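Local atomic coordinates of dihydroorotase (Campylobacter jejuni subsp. jejuni, PDB entry 3PNU), a protein that probably catalyses the reversible, zinc-dependent cyclisation of N-carbamoyl-L-aspartate to dihydroorotate in the de novo pyrimidine pathway. Residues E188-C196 with P234-L245; V284-Q295 with Y347-L357. All blocks are in the same frame, centred on the assembly; numbering follows the deposited sequence. Where two conformers were deposited one is given.

Interaction 1. Residues E188-C196 with P234-L245; sequences EHITTKTLC and PIAKRYEDKEAL. With ZN (zinc ion), chain C.
Asp241 OD1 is gripped by two donors that belong to residues 188-196 or bridge to them. Lys193 N lies 2.9 Å from Asp241 OD1, with a nearly straight N-H at 165°. It comes from the anti side and 26° out of the carboxylate plane. A water also donates to Asp241 OD1 and takes a bond from Thr194 N. The other oxygen, Asp241 OD2, uses its anti lone pair to accept from Arg238 N at 3.1 Å. One carboxylate thus ties the N-cap residue of its own helix to the first turn of helix 193-201.

Lys237 reaches back beside the loop. Its chain is extended to CE and bends only at the last torsion (64°), which brings Lys237 NZ to 2.9 Å from Thr191 OG1. Lys237 NZ also donates to Ile235 O at 2.7 Å, in the carbonyl plane on a lone pair. Lys237 CD rests on the methyl of Thr192. Glu166 bonds the hydroxyls of both Thr191 and Thr192, and Thr192 OG1 also caps its helix through Leu195 N.

Deeper in, Leu245 CD2 packs on Ile190 CG1 and lies 3.6 Å from Cys196 SG.

At the metal end, Pro234 CD makes a CH-pi contact with one face of the His189 ring, 3.5 Å from its centroid. Glu188 CB covers the opposite face. His189 NE2 binds zinc at 2.0 Å, and His155 is a second ligand of that ion. Held between two aliphatic groups, the imidazole is probably restrained in rotation, which would help keep NE2 aimed at the metal.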
loop_
_atom_site.group_PDB
_atom_site.type_symbol
_atom_site.label_atom_id
_atom_site.label_comp_id
_atom_site.label_asym_id
_atom_site.label_seq_id
_atom_site.Cartn_x
_atom_site.Cartn_y
_atom_site.Cartn_z
ATOM N N GLU A 188 -20.440 -5.427 -4.887
ATOM C CA GLU A 188 -19.912 -4.161 -5.420
ATOM C C GLU A 188 -18.424 -4.147 -5.601
ATOM O O GLU A 188 -17.692 -4.875 -4.920
ATOM C CB GLU A 188 -20.307 -2.991 -4.527
ATOM C CG GLU A 188 -21.806 -2.743 -4.504
ATOM C CD GLU A 188 -22.363 -2.337 -5.876
ATOM O OE1 GLU A 188 -21.604 -1.809 -6.748
ATOM O OE2 GLU A 188 -23.575 -2.542 -6.064
ATOM N N HIS A 189 -17.976 -3.283 -6.518
ATOM C CA HIS A 189 -16.558 -3.134 -6.878
ATOM C C HIS A 189 -15.685 -4.353 -6.584
ATOM O O HIS A 189 -14.827 -4.323 -5.709
ATOM C CB HIS A 189 -15.952 -1.901 -6.233
ATOM C CG HIS A 189 -16.296 -1.729 -4.790
ATOM N ND1 HIS A 189 -16.044 -2.695 -3.844
ATOM C CD2 HIS A 189 -16.829 -0.676 -4.123
ATOM C CE1 HIS A 189 -16.448 -2.261 -2.660
ATOM N NE2 HIS A 189 -16.910 -1.033 -2.801
ATOM N N ILE A 190 -15.897 -5.434 -7.312
ATOM C CA ILE A 190 -15.074 -6.611 -7.076
ATOM C C ILE A 190 -13.684 -6.341 -7.602
ATOM O O ILE A 190 -13.501 -5.614 -8.598
ATOM C CB ILE A 190 -15.650 -7.880 -7.653
ATOM C CG1 ILE A 190 -15.767 -7.821 -9.187
ATOM C CG2 ILE A 190 -17.023 -8.163 -7.009
ATOM C CD1 ILE A 190 -16.077 -9.234 -9.821
ATOM N N THR A 191 -12.706 -6.926 -6.925
ATOM C CA THR A 191 -11.308 -6.712 -7.234
ATOM C C THR A 191 -10.444 -7.956 -7.198
ATOM O O THR A 191 -9.245 -7.848 -7.298
ATOM C CB THR A 191 -10.734 -5.771 -6.189
ATOM O OG1 THR A 191 -10.818 -6.401 -4.902
ATOM C CG2 THR A 191 -11.528 -4.430 -6.169
ATOM N N THR A 192 -11.046 -9.125 -7.050
ATOM C CA THR A 192 -10.303 -10.356 -6.937
ATOM C C THR A 192 -10.803 -11.438 -7.873
ATOM O O THR A 192 -11.983 -11.488 -8.249
ATOM C CB THR A 192 -10.471 -10.959 -5.533
ATOM O OG1 THR A 192 -11.853 -11.280 -5.320
ATOM C CG2 THR A 192 -9.982 -9.997 -4.432
ATOM N N LYS A 193 -9.902 -12.336 -8.220
ATOM C CA LYS A 193 -10.250 -13.476 -9.037
ATOM C C LYS A 193 -11.230 -14.348 -8.246
ATOM O O LYS A 193 -12.129 -14.961 -8.810
ATOM C CB LYS A 193 -8.990 -14.241 -9.392
ATOM C CG LYS A 193 -9.202 -15.444 -10.315
ATOM C CD LYS A 193 -7.869 -15.997 -10.754
ATOM C CE LYS A 193 -8.024 -17.266 -11.574
ATOM N NZ LYS A 193 -6.694 -17.774 -12.024
ATOM N N THR A 194 -11.071 -14.379 -6.929
ATOM C CA THR A 194 -11.963 -15.152 -6.096
ATOM C C THR A 194 -13.413 -14.761 -6.341
ATOM O O THR A 194 -14.262 -15.633 -6.463
ATOM C CB THR A 194 -11.675 -14.948 -4.588
ATOM O OG1 THR A 194 -10.287 -15.191 -4.321
ATOM C CG2 THR A 194 -12.549 -15.872 -3.730
ATOM N N LEU A 195 -13.709 -13.466 -6.414
ATOM C CA LEU A 195 -15.109 -13.060 -6.604
ATOM C C LEU A 195 -15.522 -13.152 -8.067
ATOM O O LEU A 195 -16.695 -13.353 -8.376
ATOM C CB LEU A 195 -15.424 -11.699 -5.963
ATOM C CG LEU A 195 -15.285 -11.683 -4.435
ATOM C CD1 LEU A 195 -15.833 -10.381 -3.842
ATOM C CD2 LEU A 195 -16.019 -12.882 -3.769
ATOM N N CYS A 196 -14.572 -13.016 -8.976
ATOM C CA CYS A 196 -14.900 -13.228 -10.378
ATOM C C CYS A 196 -15.420 -14.651 -10.532
ATOM O O CYS A 196 -16.405 -14.872 -11.198
ATOM C CB CYS A 196 -13.694 -13.021 -11.285
ATOM S SG CYS A 196 -13.169 -11.313 -11.320
ATOM N N PRO A 234 -11.940 -1.403 -2.284
ATOM C CA PRO A 234 -10.897 -2.356 -1.936
ATOM C C PRO A 234 -9.632 -2.055 -2.700
ATOM O O PRO A 234 -9.671 -1.661 -3.862
ATOM C CB PRO A 234 -11.486 -3.697 -2.381
ATOM C CG PRO A 234 -12.958 -3.431 -2.557
ATOM C CD PRO A 234 -13.026 -2.054 -3.032
ATOM N N ILE A 235 -8.511 -2.242 -2.034
ATOM C CA ILE A 235 -7.209 -1.983 -2.598
ATOM C C ILE A 235 -6.998 -2.721 -3.917
ATOM O O ILE A 235 -7.489 -3.834 -4.103
ATOM C CB ILE A 235 -6.112 -2.423 -1.570
ATOM C CG1 ILE A 235 -4.746 -1.906 -1.982
ATOM C CG2 ILE A 235 -6.104 -3.967 -1.343
ATOM C CD1 ILE A 235 -4.672 -0.397 -1.964
ATOM N N ALA A 236 -6.277 -2.104 -4.840
ATOM C CA ALA A 236 -5.946 -2.778 -6.092
ATOM C C ALA A 236 -5.068 -3.978 -5.709
ATOM O O ALA A 236 -4.212 -3.875 -4.831
ATOM C CB ALA A 236 -5.216 -1.861 -7.037
ATOM N N LYS A 237 -5.250 -5.099 -6.382
ATOM C CA LYS A 237 -4.538 -6.322 -6.006
ATOM C C LYS A 237 -3.531 -6.832 -7.041
ATOM O O LYS A 237 -2.722 -6.051 -7.531
ATOM C CB LYS A 237 -5.582 -7.376 -5.565
ATOM C CG LYS A 237 -6.370 -6.854 -4.318
ATOM C CD LYS A 237 -7.454 -7.711 -3.858
ATOM C CE LYS A 237 -8.144 -7.109 -2.651
ATOM N NZ LYS A 237 -8.807 -5.830 -2.920
ATOM N N ARG A 238 -3.567 -8.121 -7.365
ATOM C CA ARG A 238 -2.582 -8.708 -8.246
ATOM C C ARG A 238 -2.908 -8.700 -9.721
ATOM O O ARG A 238 -4.052 -8.462 -10.137
ATOM C CB ARG A 238 -2.326 -10.160 -7.819
ATOM C CG ARG A 238 -1.690 -10.286 -6.457
ATOM C CD ARG A 238 -1.546 -11.732 -6.018
ATOM N NE ARG A 238 -0.785 -11.785 -4.772
ATOM C CZ ARG A 238 0.533 -11.937 -4.689
ATOM N NH1 ARG A 238 1.275 -12.083 -5.786
ATOM N NH2 ARG A 238 1.118 -11.949 -3.492
ATOM N N TYR A 239 -1.886 -8.972 -10.515
ATOM C CA TYR A 239 -2.017 -9.007 -11.953
ATOM C C TYR A 239 -3.107 -9.977 -12.425
ATOM O O TYR A 239 -3.886 -9.642 -13.304
ATOM C CB TYR A 239 -0.663 -9.342 -12.579
ATOM C CG TYR A 239 0.399 -8.275 -12.350
ATOM C CD1 TYR A 239 0.519 -7.202 -13.217
ATOM C CD2 TYR A 239 1.282 -8.346 -11.269
ATOM C CE1 TYR A 239 1.480 -6.222 -13.026
ATOM C CE2 TYR A 239 2.250 -7.360 -11.068
ATOM C CZ TYR A 239 2.335 -6.306 -11.958
ATOM O OH TYR A 239 3.282 -5.323 -11.796
ATOM N N GLU A 240 -3.162 -11.168 -11.834
ATOM C CA GLU A 240 -4.166 -12.160 -12.199
ATOM C C GLU A 240 -5.567 -11.737 -11.759
ATOM O O GLU A 240 -6.571 -12.144 -12.360
ATOM C CB GLU A 240 -3.781 -13.594 -11.757
ATOM C CG GLU A 240 -3.020 -13.701 -10.435
ATOM C CD GLU A 240 -1.518 -13.439 -10.612
ATOM O OE1 GLU A 240 -0.895 -14.006 -11.540
ATOM O OE2 GLU A 240 -0.962 -12.672 -9.817
ATOM N N ASP A 241 -5.633 -10.891 -10.744
ATOM C CA ASP A 241 -6.910 -10.384 -10.292
ATOM C C ASP A 241 -7.455 -9.427 -11.352
ATOM O O ASP A 241 -8.608 -9.532 -11.742
ATOM C CB ASP A 241 -6.780 -9.708 -8.924
ATOM C CG ASP A 241 -6.466 -10.700 -7.815
ATOM O OD1 ASP A 241 -7.144 -11.753 -7.731
ATOM O OD2 ASP A 241 -5.552 -10.417 -7.022
ATOM N N LYS A 242 -6.603 -8.518 -11.822
ATOM C CA LYS A 242 -6.983 -7.539 -12.831
ATOM C C LYS A 242 -7.364 -8.209 -14.135
ATOM O O LYS A 242 -8.327 -7.808 -14.787
ATOM C CB LYS A 242 -5.843 -6.587 -13.115
ATOM C CG LYS A 242 -6.252 -5.486 -14.019
ATOM C CD LYS A 242 -5.155 -4.537 -14.314
ATOM C CE LYS A 242 -4.136 -5.110 -15.245
ATOM N NZ LYS A 242 -3.278 -3.985 -15.703
ATOM N N GLU A 243 -6.596 -9.213 -14.532
ATOM C CA GLU A 243 -6.890 -9.927 -15.751
ATOM C C GLU A 243 -8.285 -10.555 -15.676
ATOM O O GLU A 243 -9.054 -10.436 -16.621
ATOM C CB GLU A 243 -5.823 -10.991 -16.033
ATOM C CG GLU A 243 -4.429 -10.460 -16.398
ATOM C CD GLU A 243 -4.359 -9.768 -17.761
ATOM O OE1 GLU A 243 -3.575 -10.235 -18.625
ATOM O OE2 GLU A 243 -5.089 -8.778 -17.980
ATOM N N ALA A 244 -8.627 -11.191 -14.555
ATOM C CA ALA A 244 -9.951 -11.813 -14.428
ATOM C C ALA A 244 -11.071 -10.774 -14.513
ATOM O O ALA A 244 -12.113 -11.041 -15.114
ATOM C CB ALA A 244 -10.057 -12.605 -13.161
ATOM N N LEU A 245 -10.855 -9.592 -13.917
ATOM C CA LEU A 245 -11.849 -8.516 -13.980
ATOM C C LEU A 245 -12.018 -8.064 -15.439
ATOM O O LEU A 245 -13.143 -7.867 -15.908
ATOM C CB LEU A 245 -11.439 -7.322 -13.105
ATOM C CG LEU A 245 -11.368 -7.575 -11.588
ATOM C CD1 LEU A 245 -10.622 -6.477 -10.836
ATOM C CD2 LEU A 245 -12.772 -7.751 -11.017
HETATM ZN ZN ZN C . -17.540 0.280 -1.368
HETATM O O HOH W 1 -7.584 -5.574 -8.058
HETATM O O HOH W 2 -8.238 -13.707 -5.921
HETATM O O HOH W 3 -16.510 1.768 -2.269
#

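Interaction 2. Residues V284-Q295 with Y347-L357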
loop_
_atom_site.group_PDB
_atom_site.type_symbol
_atom_site.label_atom_id
_atom_site.label_comp_id
_atom_site.label_asym_id
_atom_site.label_seq_id
_atom_site.Cartn_x
_atom_site.Cartn_y
_atom_site.Cartn_z
ATOM N N VAL A 284 -13.829 11.257 -16.326
ATOM C CA VAL A 284 -13.036 10.621 -17.377
ATOM C C VAL A 284 -13.451 9.207 -17.768
ATOM O O VAL A 284 -12.814 8.591 -18.630
ATOM C CB VAL A 284 -11.543 10.623 -16.936
ATOM C CG1 VAL A 284 -11.018 12.063 -16.803
ATOM C CG2 VAL A 284 -11.361 9.882 -15.583
ATOM N N ILE A 285 -14.544 8.712 -17.180
ATOM C CA ILE A 285 -14.995 7.313 -17.402
ATOM C C ILE A 285 -15.233 6.905 -18.840
ATOM O O ILE A 285 -14.619 5.956 -19.342
ATOM C CB ILE A 285 -16.316 7.022 -16.665
ATOM C CG1 ILE A 285 -16.127 7.100 -15.155
ATOM C CG2 ILE A 285 -16.833 5.638 -17.062
ATOM C CD1 ILE A 285 -17.409 7.254 -14.381
ATOM N N LEU A 286 -16.143 7.607 -19.508
ATOM C CA LEU A 286 -16.501 7.241 -20.872
ATOM C C LEU A 286 -15.331 7.209 -21.824
ATOM O O LEU A 286 -15.117 6.198 -22.508
ATOM C CB LEU A 286 -17.621 8.139 -21.409
ATOM C CG LEU A 286 -18.953 7.934 -20.690
ATOM C CD1 LEU A 286 -19.998 8.878 -21.275
ATOM C CD2 LEU A 286 -19.384 6.470 -20.803
ATOM N N PRO A 287 -14.563 8.296 -21.880
ATOM C CA PRO A 287 -13.453 8.242 -22.838
ATOM C C PRO A 287 -12.426 7.151 -22.483
ATOM O O PRO A 287 -11.985 6.394 -23.375
ATOM C CB PRO A 287 -12.860 9.665 -22.788
ATOM C CG PRO A 287 -13.477 10.338 -21.580
ATOM C CD PRO A 287 -14.737 9.625 -21.259
ATOM N N VAL A 288 -12.082 7.035 -21.195
ATOM C CA VAL A 288 -11.116 6.013 -20.789
ATOM C C VAL A 288 -11.670 4.633 -21.152
ATOM O O VAL A 288 -10.959 3.831 -21.759
ATOM C CB VAL A 288 -10.734 6.096 -19.289
ATOM C CG1 VAL A 288 -9.641 5.057 -18.972
ATOM C CG2 VAL A 288 -10.262 7.519 -18.919
ATOM N N LEU A 289 -12.941 4.373 -20.822
ATOM C CA LEU A 289 -13.574 3.086 -21.186
ATOM C C LEU A 289 -13.595 2.869 -22.697
ATOM O O LEU A 289 -13.371 1.754 -23.192
ATOM C CB LEU A 289 -15.007 2.976 -20.648
ATOM C CG LEU A 289 -15.208 2.597 -19.170
ATOM C CD1 LEU A 289 -16.682 2.633 -18.808
ATOM C CD2 LEU A 289 -14.627 1.227 -18.869
ATOM N N ALA A 290 -13.890 3.937 -23.429
ATOM C CA ALA A 290 -13.916 3.857 -24.884
ATOM C C ALA A 290 -12.557 3.344 -25.402
ATOM O O ALA A 290 -12.498 2.382 -26.162
ATOM C CB ALA A 290 -14.260 5.224 -25.478
ATOM N N GLU A 291 -11.468 3.967 -24.966
ATOM C CA GLU A 291 -10.125 3.534 -25.411
ATOM C C GLU A 291 -9.863 2.054 -25.054
ATOM O O GLU A 291 -9.443 1.257 -25.916
ATOM C CB GLU A 291 -9.038 4.491 -24.861
ATOM C CG GLU A 291 -7.542 4.111 -25.116
ATOM C CD GLU A 291 -7.153 3.883 -26.595
ATOM O OE1 GLU A 291 -5.997 3.465 -26.853
ATOM O OE2 GLU A 291 -7.983 4.099 -27.499
ATOM N N LEU A 292 -10.138 1.695 -23.794
ATOM C CA LEU A 292 -9.952 0.324 -23.306
ATOM C C LEU A 292 -10.669 -0.717 -24.126
ATOM O O LEU A 292 -10.072 -1.725 -24.524
ATOM C CB LEU A 292 -10.434 0.214 -21.854
ATOM C CG LEU A 292 -9.424 0.592 -20.783
ATOM C CD1 LEU A 292 -10.115 0.844 -19.449
ATOM C CD2 LEU A 292 -8.381 -0.531 -20.705
ATOM N N PHE A 293 -11.959 -0.492 -24.364
ATOM C CA PHE A 293 -12.739 -1.459 -25.142
ATOM C C PHE A 293 -12.304 -1.572 -26.612
ATOM O O PHE A 293 -12.397 -2.657 -27.176
ATOM C CB PHE A 293 -14.252 -1.260 -24.957
ATOM C CG PHE A 293 -14.773 -1.865 -23.678
ATOM C CD1 PHE A 293 -14.490 -1.275 -22.453
ATOM C CD2 PHE A 293 -15.526 -3.045 -23.703
ATOM C CE1 PHE A 293 -14.949 -1.842 -21.271
ATOM C CE2 PHE A 293 -15.985 -3.615 -22.536
ATOM C CZ PHE A 293 -15.702 -3.007 -21.311
ATOM N N LYS A 294 -11.822 -0.490 -27.237
ATOM C CA LYS A 294 -11.297 -0.631 -28.618
ATOM C C LYS A 294 -10.085 -1.564 -28.650
ATOM O O LYS A 294 -10.017 -2.492 -29.461
ATOM C CB LYS A 294 -10.866 0.689 -29.237
ATOM C CG LYS A 294 -11.976 1.534 -29.797
ATOM C CD LYS A 294 -11.397 2.695 -30.628
ATOM C CE LYS A 294 -10.642 2.228 -31.892
ATOM N NZ LYS A 294 -10.099 3.388 -32.677
ATOM N N GLN A 295 -9.132 -1.317 -27.751
ATOM C CA GLN A 295 -7.908 -2.118 -27.708
ATOM C C GLN A 295 -8.148 -3.577 -27.343
ATOM O O GLN A 295 -7.458 -4.463 -27.849
ATOM C CB GLN A 295 -6.906 -1.529 -26.701
ATOM C CG GLN A 295 -6.430 -0.086 -26.976
ATOM C CD GLN A 295 -5.587 0.054 -28.243
ATOM O OE1 GLN A 295 -5.235 -0.943 -28.890
ATOM N NE2 GLN A 295 -5.255 1.303 -28.598
ATOM N N TYR A 347 -9.241 11.715 -11.383
ATOM C CA TYR A 347 -8.473 10.562 -11.801
ATOM C C TYR A 347 -7.878 10.905 -13.145
ATOM O O TYR A 347 -8.453 11.707 -13.889
ATOM C CB TYR A 347 -9.397 9.336 -11.905
ATOM C CG TYR A 347 -8.736 8.068 -12.430
ATOM C CD1 TYR A 347 -7.700 7.463 -11.735
ATOM C CD2 TYR A 347 -9.168 7.458 -13.597
ATOM C CE1 TYR A 347 -7.092 6.303 -12.205
ATOM C CE2 TYR A 347 -8.563 6.280 -14.068
ATOM C CZ TYR A 347 -7.526 5.715 -13.349
ATOM O OH TYR A 347 -6.898 4.571 -13.780
ATOM N N MET A 348 -6.730 10.320 -13.470
ATOM C CA MET A 348 -6.070 10.608 -14.739
ATOM C C MET A 348 -5.723 12.115 -14.855
ATOM O O MET A 348 -5.424 12.604 -15.938
ATOM C CB MET A 348 -6.978 10.179 -15.890
ATOM C CG MET A 348 -7.097 8.674 -16.099
ATOM S SD MET A 348 -5.763 8.001 -17.100
ATOM C CE MET A 348 -6.155 6.244 -17.125
ATOM N N ALA A 349 -5.771 12.845 -13.736
ATOM C CA ALA A 349 -5.452 14.275 -13.720
ATOM C C ALA A 349 -4.217 14.560 -14.581
ATOM O O ALA A 349 -3.261 13.781 -14.579
ATOM C CB ALA A 349 -5.217 14.744 -12.300
ATOM N N GLY A 350 -4.251 15.656 -15.337
ATOM C CA GLY A 350 -3.130 16.044 -16.216
ATOM C C GLY A 350 -2.790 15.096 -17.358
ATOM O O GLY A 350 -1.824 15.312 -18.086
ATOM N N GLU A 351 -3.579 14.044 -17.524
ATOM C CA GLU A 351 -3.344 13.065 -18.581
ATOM C C GLU A 351 -4.009 13.478 -19.902
ATOM O O GLU A 351 -4.971 14.267 -19.912
ATOM C CB GLU A 351 -3.860 11.690 -18.137
ATOM C CG GLU A 351 -3.025 11.023 -17.051
ATOM C CD GLU A 351 -1.698 10.478 -17.588
ATOM O OE1 GLU A 351 -1.716 9.755 -18.611
ATOM O OE2 GLU A 351 -0.641 10.749 -16.974
ATOM N N ILE A 352 -3.484 12.942 -21.009
ATOM C CA ILE A 352 -4.026 13.214 -22.344
ATOM C C ILE A 352 -4.771 11.994 -22.871
ATOM O O ILE A 352 -4.172 10.981 -23.258
ATOM C CB ILE A 352 -2.945 13.705 -23.361
ATOM C CG1 ILE A 352 -2.625 15.193 -23.134
ATOM C CG2 ILE A 352 -3.443 13.582 -24.786
ATOM C CD1 ILE A 352 -2.039 15.519 -21.774
ATOM N N LEU A 353 -6.098 12.130 -22.889
ATOM C CA LEU A 353 -7.008 11.082 -23.324
ATOM C C LEU A 353 -7.250 11.151 -24.823
ATOM O O LEU A 353 -7.494 12.221 -25.377
ATOM C CB LEU A 353 -8.335 11.223 -22.571
ATOM C CG LEU A 353 -8.213 11.181 -21.040
ATOM C CD1 LEU A 353 -9.507 11.595 -20.356
ATOM C CD2 LEU A 353 -7.761 9.788 -20.579
ATOM N N LYS A 354 -7.185 9.992 -25.462
ATOM C CA LYS A 354 -7.384 9.857 -26.899
ATOM C C LYS A 354 -8.844 10.074 -27.368
ATOM O O LYS A 354 -9.076 10.332 -28.554
ATOM C CB LYS A 354 -6.893 8.467 -27.331
ATOM C CG LYS A 354 -7.137 8.118 -28.800
ATOM C CD LYS A 354 -6.703 6.696 -29.113
ATOM C CE LYS A 354 -7.097 6.303 -30.522
ATOM N NZ LYS A 354 -6.833 4.865 -30.783
ATOM N N PHE A 355 -9.818 9.966 -26.459
ATOM C CA PHE A 355 -11.239 10.152 -26.806
ATOM C C PHE A 355 -11.892 11.273 -26.033
ATOM O O PHE A 355 -11.471 11.618 -24.916
ATOM C CB PHE A 355 -12.047 8.877 -26.571
ATOM C CG PHE A 355 -11.849 7.836 -27.615
ATOM C CD1 PHE A 355 -12.652 7.816 -28.735
ATOM C CD2 PHE A 355 -10.870 6.877 -27.485
ATOM C CE1 PHE A 355 -12.476 6.858 -29.710
ATOM C CE2 PHE A 355 -10.693 5.912 -28.456
ATOM C CZ PHE A 355 -11.492 5.906 -29.567
ATOM N N GLN A 356 -12.943 11.827 -26.635
ATOM C CA GLN A 356 -13.686 12.913 -26.027
ATOM C C GLN A 356 -15.176 12.827 -26.359
ATOM O O GLN A 356 -15.584 12.196 -27.327
ATOM C CB GLN A 356 -13.108 14.267 -26.469
ATOM C CG GLN A 356 -13.700 15.483 -25.738
ATOM C CD GLN A 356 -13.007 16.790 -26.089
ATOM O OE1 GLN A 356 -12.218 16.859 -27.034
ATOM N NE2 GLN A 356 -13.306 17.836 -25.327
ATOM N N LEU A 357 -15.965 13.469 -25.514
ATOM C CA LEU A 357 -17.398 13.533 -25.643
ATOM C C LEU A 357 -17.759 14.932 -26.137
ATOM O O LEU A 357 -17.143 15.914 -25.720
ATOM C CB LEU A 357 -18.016 13.307 -24.264
ATOM C CG LEU A 357 -19.535 13.304 -24.130
ATOM C CD1 LEU A 357 -20.121 12.193 -24.972
ATOM C CD2 LEU A 357 -19.942 13.130 -22.682
HETATM O O HOH W 4 -9.321 7.816 -24.469
#
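The Phe355 ring has the methyl of Ala290 over one face, 4.1 Å above the plane and offset toward the rim. Its edge meets the helix side chains. Glu291 OE2 lies in the ring plane, 3.4 Å from Phe355 CE2, and Lys294 CD is at 3.4 Å from Phe355 CZ. The Glu291 carboxylate is turned 37° from the ring.

The extended Lys354 crosses Glu291 at about a right angle, and its NZ makes a salt bridge to Glu291 OE2 at 3.6 Å. Gln295 NE2 holds Glu291 OE1 almost straight, from above the carboxylate plane. Lys294 NZ lies near Lys354 NZ but bonds to Asn23. A water links Pro287 O to Phe355 N.

Farther along, packing is apolar. Leu353 forks: its CD1 touches Val284 CG1 and its CD2 is 3.8 Å from Val288 CG2. Val284 CG2 meets the Tyr347 ring at its edge, near the ring plane.

Helix 285-296 therefore lies against strand 352-357 of the antiparallel sheet. That strand pairs with strands 323-327 and 331-332. Leu286 and Leu357 both touch strand 323-327, while Leu289 and Phe293 pack on helix 299-314.

Overall arrangement
The two contacts follow one another along the chain: interaction 1 closes before interaction 2 opens. Their centres are 21 Å apart and their nearest atoms about 8 Å, so they do not touch. Interaction 1 belongs to the TIM barrel. Residues 188-196 leave parallel strand 185-187 at the zinc site, and helix 239-250 leads on to strand 256-258 of the same sheet. Interaction 2 joins helix 285-296 to the separate antiparallel sheet, which also holds strand 25-28 from near the N-terminus. Phe293 of that helix stacks edge-to-face with Phe250, at the end of helix 239-250. Interaction 1 thus reaches the metal centre, whereas interaction 2 binds the C-terminal strand to the barrel side.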